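Local coordinates for probable thiosulfate sulfurtransferase (Thermus thermophilus, PDB 2EG4), which probably transfers sulfur from thiosulfate to an acceptor such as cyanide, as a two-domain rhodanese-family protein, and binds a zinc ion, at residues A[189-194]-A[213-219]; A[134-140]-A[161-166]. One frame throughout, in Å; residues are numbered along the deposited sequence.

Interaction 1. Residues A[189-194]-A[213-219]. With ZN (zinc ion), chain C; SO4 (sulfate ion), chain D.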
ATOM      1  N   VAL A 189      -6.122  -7.070   5.802  1.00 20.38           N
ATOM      2  CA  VAL A 189      -5.566  -7.696   4.621  1.00 17.26           C
ATOM      3  C   VAL A 189      -4.059  -7.770   4.754  1.00 18.50           C
ATOM      4  O   VAL A 189      -3.446  -6.880   5.338  1.00 16.68           O
ATOM      5  CB  VAL A 189      -5.904  -6.909   3.323  1.00 18.57           C
ATOM      6  CG1 VAL A 189      -7.382  -7.102   2.960  1.00 21.75           C
ATOM      7  CG2 VAL A 189      -5.622  -5.444   3.502  1.00 16.91           C
ATOM      8  N   TYR A 190      -3.463  -8.839   4.239  1.00 18.25           N
ATOM      9  CA  TYR A 190      -2.010  -8.964   4.309  1.00 18.09           C
ATOM     10  C   TYR A 190      -1.475  -9.824   3.174  1.00 19.40           C
ATOM     11  O   TYR A 190      -2.236 -10.470   2.442  1.00 18.48           O
ATOM     12  CB  TYR A 190      -1.592  -9.576   5.661  1.00 15.85           C
ATOM     13  CG  TYR A 190      -1.747 -11.082   5.737  1.00 19.06           C
ATOM     14  CD1 TYR A 190      -0.714 -11.923   5.341  1.00 16.70           C
ATOM     15  CD2 TYR A 190      -2.916 -11.657   6.230  1.00 18.90           C
ATOM     16  CE1 TYR A 190      -0.820 -13.304   5.439  1.00 20.61           C
ATOM     17  CE2 TYR A 190      -3.040 -13.057   6.335  1.00 19.54           C
ATOM     18  CZ  TYR A 190      -1.989 -13.868   5.941  1.00 18.37           C
ATOM     19  OH  TYR A 190      -2.052 -15.240   6.041  1.00 20.57           O
ATOM     20  N   CYS A 191      -0.158  -9.795   3.001  1.00 20.09           N
ATOM     21  CA  CYS A 191       0.511 -10.615   1.992  1.00 20.95           C
ATOM     22  C   CYS A 191       1.966 -10.792   2.407  1.00 21.03           C
ATOM     23  O   CYS A 191       2.202 -11.131   3.559  1.00 20.67           O
ATOM     24  CB  CYS A 191       0.377  -9.997   0.602  1.00 21.40           C
ATOM     25  SG  CYS A 191       0.879  -8.282   0.472  1.00 25.11           S
ATOM     26  N   HIS A 192       2.943 -10.567   1.512  1.00 19.78           N
ATOM     27  CA  HIS A 192       4.345 -10.735   1.899  1.00 21.61           C
ATOM     28  C   HIS A 192       4.904  -9.491   2.576  1.00 21.32           C
ATOM     29  O   HIS A 192       5.459  -9.568   3.666  1.00 19.74           O
ATOM     30  CB  HIS A 192       5.220 -11.080   0.696  1.00 23.61           C
ATOM     31  CG  HIS A 192       6.669 -11.232   1.043  1.00 23.56           C
ATOM     32  ND1 HIS A 192       7.657 -10.476   0.447  1.00 23.59           N
ATOM     33  CD2 HIS A 192       7.291 -12.011   1.959  1.00 23.91           C
ATOM     34  CE1 HIS A 192       8.824 -10.781   0.983  1.00 25.10           C
ATOM     35  NE2 HIS A 192       8.631 -11.708   1.903  1.00 26.53           N
ATOM     36  N   SER A 193       4.761  -8.330   1.937  1.00 17.96           N
ATOM     37  CA  SER A 193       5.265  -7.129   2.564  1.00 20.54           C
ATOM     38  C   SER A 193       4.291  -5.979   2.405  1.00 18.28           C
ATOM     39  O   SER A 193       4.689  -4.817   2.357  1.00 19.38           O
ATOM     40  CB  SER A 193       6.654  -6.740   2.031  1.00 19.61           C
ATOM     41  OG  SER A 193       6.633  -6.444   0.634  1.00 22.13           O
ATOM     42  N   GLY A 194       3.009  -6.328   2.306  1.00 16.43           N
ATOM     43  CA  GLY A 194       1.942  -5.332   2.235  1.00 17.44           C
ATOM     44  C   GLY A 194       1.641  -4.631   0.924  1.00 20.23           C
ATOM     45  O   GLY A 194       0.897  -3.665   0.921  1.00 18.09           O
ATOM     46  N   ASN A 213      -4.501  -2.443   6.567  1.00 17.94           N
ATOM     47  CA  ASN A 213      -3.387  -3.163   5.952  1.00 17.59           C
ATOM     48  C   ASN A 213      -2.295  -3.583   6.924  1.00 18.14           C
ATOM     49  O   ASN A 213      -1.724  -2.740   7.603  1.00 16.00           O
ATOM     50  CB  ASN A 213      -2.789  -2.236   4.863  1.00 18.65           C
ATOM     51  CG  ASN A 213      -1.816  -2.940   3.900  1.00 18.64           C
ATOM     52  OD1 ASN A 213      -1.008  -2.277   3.209  1.00 19.20           O
ATOM     53  ND2 ASN A 213      -1.905  -4.234   3.811  1.00 16.02           N
ATOM     54  N   TYR A 214      -2.007  -4.881   6.969  1.00 17.72           N
ATOM     55  CA  TYR A 214      -0.951  -5.417   7.829  1.00 18.77           C
ATOM     56  C   TYR A 214       0.318  -5.239   7.019  1.00 17.68           C
ATOM     57  O   TYR A 214       0.764  -6.142   6.315  1.00 20.10           O
ATOM     58  CB  TYR A 214      -1.167  -6.908   8.138  1.00 18.62           C
ATOM     59  CG  TYR A 214      -0.023  -7.527   8.930  1.00 17.86           C
ATOM     60  CD1 TYR A 214       0.823  -6.737   9.707  1.00 15.12           C
ATOM     61  CD2 TYR A 214       0.229  -8.893   8.870  1.00 16.76           C
ATOM     62  CE1 TYR A 214       1.909  -7.302  10.392  1.00 16.50           C
ATOM     63  CE2 TYR A 214       1.289  -9.464   9.548  1.00 19.94           C
ATOM     64  CZ  TYR A 214       2.135  -8.655  10.305  1.00 19.88           C
ATOM     65  OH  TYR A 214       3.210  -9.216  10.942  1.00 19.70           O
ATOM     66  N   LEU A 215       0.906  -4.051   7.155  1.00 17.16           N
ATOM     67  CA  LEU A 215       2.098  -3.702   6.398  1.00 17.63           C
ATOM     68  C   LEU A 215       3.279  -4.647   6.616  1.00 18.02           C
ATOM     69  O   LEU A 215       3.958  -5.003   5.657  1.00 17.86           O
ATOM     70  CB  LEU A 215       2.469  -2.253   6.712  1.00 19.35           C
ATOM     71  CG  LEU A 215       3.598  -1.638   5.899  1.00 17.89           C
ATOM     72  CD1 LEU A 215       3.311  -1.747   4.392  1.00 22.66           C
ATOM     73  CD2 LEU A 215       3.749  -0.200   6.333  1.00 22.21           C
ATOM     74  N   GLY A 216       3.521  -5.075   7.859  1.00 19.17           N
ATOM     75  CA  GLY A 216       4.623  -6.004   8.103  1.00 16.12           C
ATOM     76  C   GLY A 216       4.426  -7.288   7.332  1.00 18.88           C
ATOM     77  O   GLY A 216       5.376  -7.911   6.783  1.00 19.73           O
ATOM     78  N   SER A 217       3.165  -7.700   7.280  1.00 18.19           N
ATOM     79  CA  SER A 217       2.746  -8.896   6.563  1.00 17.27           C
ATOM     80  C   SER A 217       3.517 -10.158   6.930  1.00 17.43           C
ATOM     81  O   SER A 217       4.125 -10.237   8.000  1.00 21.28           O
ATOM     82  CB  SER A 217       2.810  -8.675   5.049  1.00 17.61           C
ATOM     83  OG  SER A 217       1.614  -8.076   4.576  1.00 18.41           O
ATOM     84  N   MET A 218       3.469 -11.154   6.047  1.00 18.36           N
ATOM     85  CA  MET A 218       4.122 -12.448   6.298  1.00 16.65           C
ATOM     86  C   MET A 218       5.640 -12.389   6.545  1.00 23.07           C
ATOM     87  O   MET A 218       6.181 -13.179   7.326  1.00 20.86           O
ATOM     88  CB  MET A 218       3.805 -13.412   5.141  1.00 23.00           C
ATOM     89  CG  MET A 218       3.611 -14.863   5.559  1.00 28.65           C
ATOM     90  SD  MET A 218       2.237 -15.128   6.758  1.00 24.72           S
ATOM     91  CE  MET A 218       2.909 -16.537   7.597  1.00 22.03           C
ATOM     92  N   HIS A 219       6.339 -11.465   5.897  1.00 21.91           N
ATOM     93  CA  HIS A 219       7.773 -11.369   6.146  1.00 21.28           C
ATOM     94  C   HIS A 219       8.008 -11.059   7.627  1.00 21.66           C
ATOM     95  O   HIS A 219       8.765 -11.762   8.305  1.00 21.38           O
ATOM     96  CB  HIS A 219       8.419 -10.284   5.267  1.00 25.66           C
ATOM     97  CG  HIS A 219       9.914 -10.263   5.349  1.00 24.04           C
ATOM     98  ND1 HIS A 219      10.715 -11.039   4.538  1.00 28.93           N
ATOM     99  CD2 HIS A 219      10.753  -9.593   6.175  1.00 26.90           C
ATOM    100  CE1 HIS A 219      11.982 -10.848   4.861  1.00 23.84           C
ATOM    101  NE2 HIS A 219      12.033  -9.978   5.851  1.00 25.41           N
TER
HETATM  102 ZN    ZN C 301      10.220 -12.474   3.037  1.00 24.10          ZN
HETATM  103  S   SO4 D 501       3.566  -8.643  -1.733  0.69 23.25           S
HETATM  104  O1  SO4 D 501       4.809  -8.973  -2.505  0.69 26.90           O
HETATM  105  O2  SO4 D 501       3.008  -9.906  -1.148  0.69 23.18           O
HETATM  106  O3  SO4 D 501       3.896  -7.674  -0.636  0.69 17.53           O
HETATM  107  O4  SO4 D 501       2.551  -8.029  -2.654  0.69 23.51           O

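Interaction 2. Residues A[134-140]-A[161-166]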
ATOM      1  N   LEU A 134      -9.064 -11.761   8.779  1.00 21.83           N
ATOM      2  CA  LEU A 134      -7.854 -11.440   8.058  1.00 23.11           C
ATOM      3  C   LEU A 134      -7.895 -12.129   6.728  1.00 22.55           C
ATOM      4  O   LEU A 134      -8.001 -13.355   6.670  1.00 22.72           O
ATOM      5  CB  LEU A 134      -6.629 -11.978   8.784  1.00 28.40           C
ATOM      6  CG  LEU A 134      -5.772 -11.095   9.665  1.00 31.17           C
ATOM      7  CD1 LEU A 134      -4.550 -11.894  10.073  1.00 29.77           C
ATOM      8  CD2 LEU A 134      -5.366  -9.834   8.897  1.00 30.92           C
ATOM      9  N   LEU A 135      -7.790 -11.346   5.664  1.00 20.55           N
ATOM     10  CA  LEU A 135      -7.746 -11.905   4.325  1.00 21.93           C
ATOM     11  C   LEU A 135      -6.312 -11.907   3.818  1.00 23.89           C
ATOM     12  O   LEU A 135      -5.639 -10.862   3.807  1.00 20.63           O
ATOM     13  CB  LEU A 135      -8.604 -11.081   3.359  1.00 21.63           C
ATOM     14  CG  LEU A 135     -10.069 -10.991   3.777  1.00 23.51           C
ATOM     15  CD1 LEU A 135     -10.831 -10.195   2.736  1.00 25.04           C
ATOM     16  CD2 LEU A 135     -10.629 -12.411   3.914  1.00 25.12           C
ATOM     17  N   ASP A 136      -5.850 -13.092   3.429  1.00 21.94           N
ATOM     18  CA  ASP A 136      -4.521 -13.295   2.862  1.00 23.13           C
ATOM     19  C   ASP A 136      -4.760 -13.131   1.353  1.00 23.23           C
ATOM     20  O   ASP A 136      -5.438 -13.969   0.730  1.00 22.31           O
ATOM     21  CB  ASP A 136      -4.072 -14.711   3.172  1.00 20.25           C
ATOM     22  CG  ASP A 136      -2.677 -15.011   2.698  1.00 21.21           C
ATOM     23  OD1 ASP A 136      -2.215 -14.405   1.702  1.00 22.11           O
ATOM     24  OD2 ASP A 136      -2.032 -15.867   3.340  1.00 22.82           O
ATOM     25  N   VAL A 137      -4.215 -12.070   0.764  1.00 23.25           N
ATOM     26  CA  VAL A 137      -4.458 -11.820  -0.649  1.00 21.26           C
ATOM     27  C   VAL A 137      -3.441 -12.413  -1.598  1.00 19.29           C
ATOM     28  O   VAL A 137      -3.420 -12.090  -2.789  1.00 22.28           O
ATOM     29  CB  VAL A 137      -4.659 -10.299  -0.928  1.00 24.65           C
ATOM     30  CG1 VAL A 137      -5.783  -9.755  -0.034  1.00 21.50           C
ATOM     31  CG2 VAL A 137      -3.366  -9.522  -0.682  1.00 21.97           C
ATOM     32  N   ARG A 138      -2.622 -13.320  -1.090  1.00 19.62           N
ATOM     33  CA  ARG A 138      -1.632 -13.983  -1.930  1.00 19.68           C
ATOM     34  C   ARG A 138      -2.293 -15.099  -2.735  1.00 22.68           C
ATOM     35  O   ARG A 138      -3.509 -15.311  -2.653  1.00 22.52           O
ATOM     36  CB  ARG A 138      -0.531 -14.566  -1.053  1.00 22.65           C
ATOM     37  CG  ARG A 138       0.221 -13.491  -0.257  1.00 21.50           C
ATOM     38  CD  ARG A 138       1.291 -14.104   0.609  1.00 24.93           C
ATOM     39  NE  ARG A 138       0.663 -15.003   1.573  1.00 20.35           N
ATOM     40  CZ  ARG A 138       1.284 -15.969   2.239  1.00 20.53           C
ATOM     41  NH1 ARG A 138       2.582 -16.190   2.074  1.00 19.82           N
ATOM     42  NH2 ARG A 138       0.579 -16.745   3.044  1.00 20.96           N
ATOM     43  N   SER A 139      -1.501 -15.812  -3.521  1.00 24.13           N
ATOM     44  CA  SER A 139      -2.053 -16.895  -4.325  1.00 24.72           C
ATOM     45  C   SER A 139      -2.366 -18.082  -3.429  1.00 26.12           C
ATOM     46  O   SER A 139      -1.857 -18.171  -2.312  1.00 23.09           O
ATOM     47  CB  SER A 139      -1.037 -17.336  -5.382  1.00 24.66           C
ATOM     48  OG  SER A 139       0.125 -17.872  -4.769  1.00 28.07           O
ATOM     49  N   PRO A 140      -3.217 -19.010  -3.909  1.00 26.25           N
ATOM     50  CA  PRO A 140      -3.573 -20.201  -3.133  1.00 26.21           C
ATOM     51  C   PRO A 140      -2.331 -20.997  -2.749  1.00 26.97           C
ATOM     52  O   PRO A 140      -2.260 -21.559  -1.649  1.00 25.76           O
ATOM     53  CB  PRO A 140      -4.464 -20.985  -4.097  1.00 24.34           C
ATOM     54  CG  PRO A 140      -5.182 -19.892  -4.820  1.00 26.75           C
ATOM     55  CD  PRO A 140      -4.063 -18.897  -5.108  1.00 28.09           C
ATOM     56  N   SER A 161      -6.574 -17.280   8.920  1.00 21.67           N
ATOM     57  CA  SER A 161      -6.842 -16.361   7.820  1.00 18.64           C
ATOM     58  C   SER A 161      -7.573 -17.043   6.661  1.00 21.57           C
ATOM     59  O   SER A 161      -7.540 -18.266   6.526  1.00 22.36           O
ATOM     60  CB  SER A 161      -5.526 -15.780   7.297  1.00 21.08           C
ATOM     61  OG  SER A 161      -4.712 -16.823   6.813  1.00 21.27           O
ATOM     62  N   LYS A 162      -8.217 -16.240   5.825  1.00 20.20           N
ATOM     63  CA  LYS A 162      -8.934 -16.778   4.670  1.00 24.81           C
ATOM     64  C   LYS A 162      -8.267 -16.256   3.413  1.00 27.17           C
ATOM     65  O   LYS A 162      -7.841 -15.106   3.367  1.00 24.51           O
ATOM     66  CB  LYS A 162     -10.397 -16.341   4.710  1.00 29.76           C
ATOM     67  CG  LYS A 162     -11.098 -16.674   6.029  1.00 34.02           C
ATOM     68  CD  LYS A 162     -11.034 -18.163   6.344  1.00 37.65           C
ATOM     69  CE  LYS A 162     -11.759 -18.479   7.653  1.00 40.94           C
ATOM     70  NZ  LYS A 162     -11.629 -19.916   8.038  1.00 43.07           N
ATOM     71  N   ASN A 163      -8.186 -17.102   2.392  1.00 26.15           N
ATOM     72  CA  ASN A 163      -7.541 -16.719   1.141  1.00 27.47           C
ATOM     73  C   ASN A 163      -8.499 -15.956   0.217  1.00 27.49           C
ATOM     74  O   ASN A 163      -9.608 -16.411  -0.075  1.00 27.25           O
ATOM     75  CB  ASN A 163      -7.012 -17.988   0.460  1.00 25.50           C
ATOM     76  CG  ASN A 163      -6.106 -17.710  -0.737  1.00 30.63           C
ATOM     77  OD1 ASN A 163      -5.929 -18.582  -1.600  1.00 27.18           O
ATOM     78  ND2 ASN A 163      -5.510 -16.517  -0.789  1.00 26.16           N
ATOM     79  N   ALA A 164      -8.079 -14.766  -0.203  1.00 23.07           N
ATOM     80  CA  ALA A 164      -8.851 -13.939  -1.124  1.00 24.37           C
ATOM     81  C   ALA A 164      -7.799 -13.363  -2.079  1.00 25.50           C
ATOM     82  O   ALA A 164      -7.358 -12.219  -1.927  1.00 24.40           O
ATOM     83  CB  ALA A 164      -9.591 -12.813  -0.379  1.00 26.07           C
ATOM     84  N   PRO A 165      -7.357 -14.178  -3.062  1.00 27.38           N
ATOM     85  CA  PRO A 165      -6.348 -13.792  -4.057  1.00 27.34           C
ATOM     86  C   PRO A 165      -6.579 -12.416  -4.655  1.00 27.77           C
ATOM     87  O   PRO A 165      -7.704 -12.053  -4.973  1.00 27.41           O
ATOM     88  CB  PRO A 165      -6.442 -14.900  -5.099  1.00 26.31           C
ATOM     89  CG  PRO A 165      -6.802 -16.101  -4.248  1.00 24.91           C
ATOM     90  CD  PRO A 165      -7.877 -15.529  -3.342  1.00 26.19           C
ATOM     91  N   LEU A 166      -5.485 -11.672  -4.797  1.00 26.60           N
ATOM     92  CA  LEU A 166      -5.491 -10.314  -5.335  1.00 29.01           C
ATOM     93  C   LEU A 166      -6.411 -10.131  -6.540  1.00 29.55           C
ATOM     94  O   LEU A 166      -7.171  -9.150  -6.623  1.00 27.80           O
ATOM     95  CB  LEU A 166      -4.061  -9.929  -5.733  1.00 33.93           C
ATOM     96  CG  LEU A 166      -3.873  -8.599  -6.464  1.00 38.36           C
ATOM     97  CD1 LEU A 166      -4.151  -7.446  -5.510  1.00 39.72           C
ATOM     98  CD2 LEU A 166      -2.454  -8.516  -7.009  1.00 39.82           C
TER

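Interaction 1. Residues A[189-194]-A[213-219]
This contact joins the anion-binding loop after strand 186-190 of a rhodanese-like domain to the start of helix 217-223, and it holds half of the zinc site. His192 NE2 and His219 ND1 each bind zinc at 2.1 Å; Cys151 and Cys152 complete the site. CG of His192 is anti to its backbone N (chi1 179°), which carries the imidazole out to the metal alongside that of His219. The ring planes stand at 86°. The backbones are bonded as well, from His219 N to a lone pair of His192 O. Beside it, Met218 N donates to Cys191 O at 2.8 Å. Ser217 bridges the two segments. Its OG takes a nearly straight bond (174°) from Cys191 N at 2.9 Å and donates to Tyr214 O at 2.7 Å. Tyr214 is the centre of an inverse gamma turn. With an alanine here in place of the serine, Cys191 N and Tyr214 O would probably lose these partners, and the loop could shift against the turn. Further back, Val189 pairs with Asn213 in parallel strands, and Tyr214 N donates to Val189 O. Tyr190 CB packs on Tyr214 CB. Tyr190 CE1 meets Met218 SD at 3.8 Å, an oblique Met-aromatic contact. The Tyr190 hydroxyl is bonded to Ile158 N and Ser161, and that of Tyr214 to Glu220. A sulfate, probably from the crystallisation liquor, sits in the loop. His192 N donates to its O2 at 2.7 Å and Ser193 N to its O3 at 2.8 Å. Ala195 N and Arg196 also bind it. Cys191 SG lies beside the same anion. A cysteine after a central strand, followed by backbone N-H groups turned inward around an anion, is typical of the rhodanese active-site loop.

Interaction 2. Residues A[134-140]-A[161-166]
Asn163 reaches across to the 134-140 segment with its side-chain amide. ND2 donates to Asp136 O and to Arg138 O, each at 3.0 Å, and both acceptors lie close to the amide plane. Two bonds thus fix the rotation of the group. CG is anti to the backbone N (chi1 -170°), which turns the amide toward 134-140, and OD1 rests against Pro140 CA at 3.2 Å. Asp136 O also accepts from Ala164 N at 2.9 Å, from the opposite face of its carbonyl plane. These are the ends of two parallel strands of a beta-alpha-beta unit, with helix 140-143 in the connection. Lys162 N donates to Leu134 O, and Asp136 N to Lys162 O. Beyond the strands, Leu166 N makes a bent bond to Val137 O. Leu135 CB and Ala164 CB pack at 4.2 Å. Behind the first shell, Asp136 OD1 accepts from Arg138 N in an Asx turn. Arg138 NE meets the same oxygen, while NH2 forms a salt bridge to OD2 at 2.8 Å. The carboxylate lies at the edge of the guanidinium, in its plane, and the grip is side-on, NE to one oxygen and NH2 to the other. Arg138 NH2 also bonds to Gly156 O.

Both contacts lie in the second rhodanese-like domain, and they follow one another along the chain. Interaction 2 closes first: the chain leaves strand 134-136, passes through helix 140-143 and the loop with Cys151 and Cys152, and returns at 161-166. Interaction 1 opens later and closes a loop of 18 residues that contains helix 195-206. The two loops neither nest nor cross. They meet in the sheet, where strand 134-136 lies next to strand 186-190, and Tyr190 N is close to Leu135 O. Cys191 also packs on Arg138. Zinc ties the loops together, with two cysteines from the first and two histidines from interaction 1.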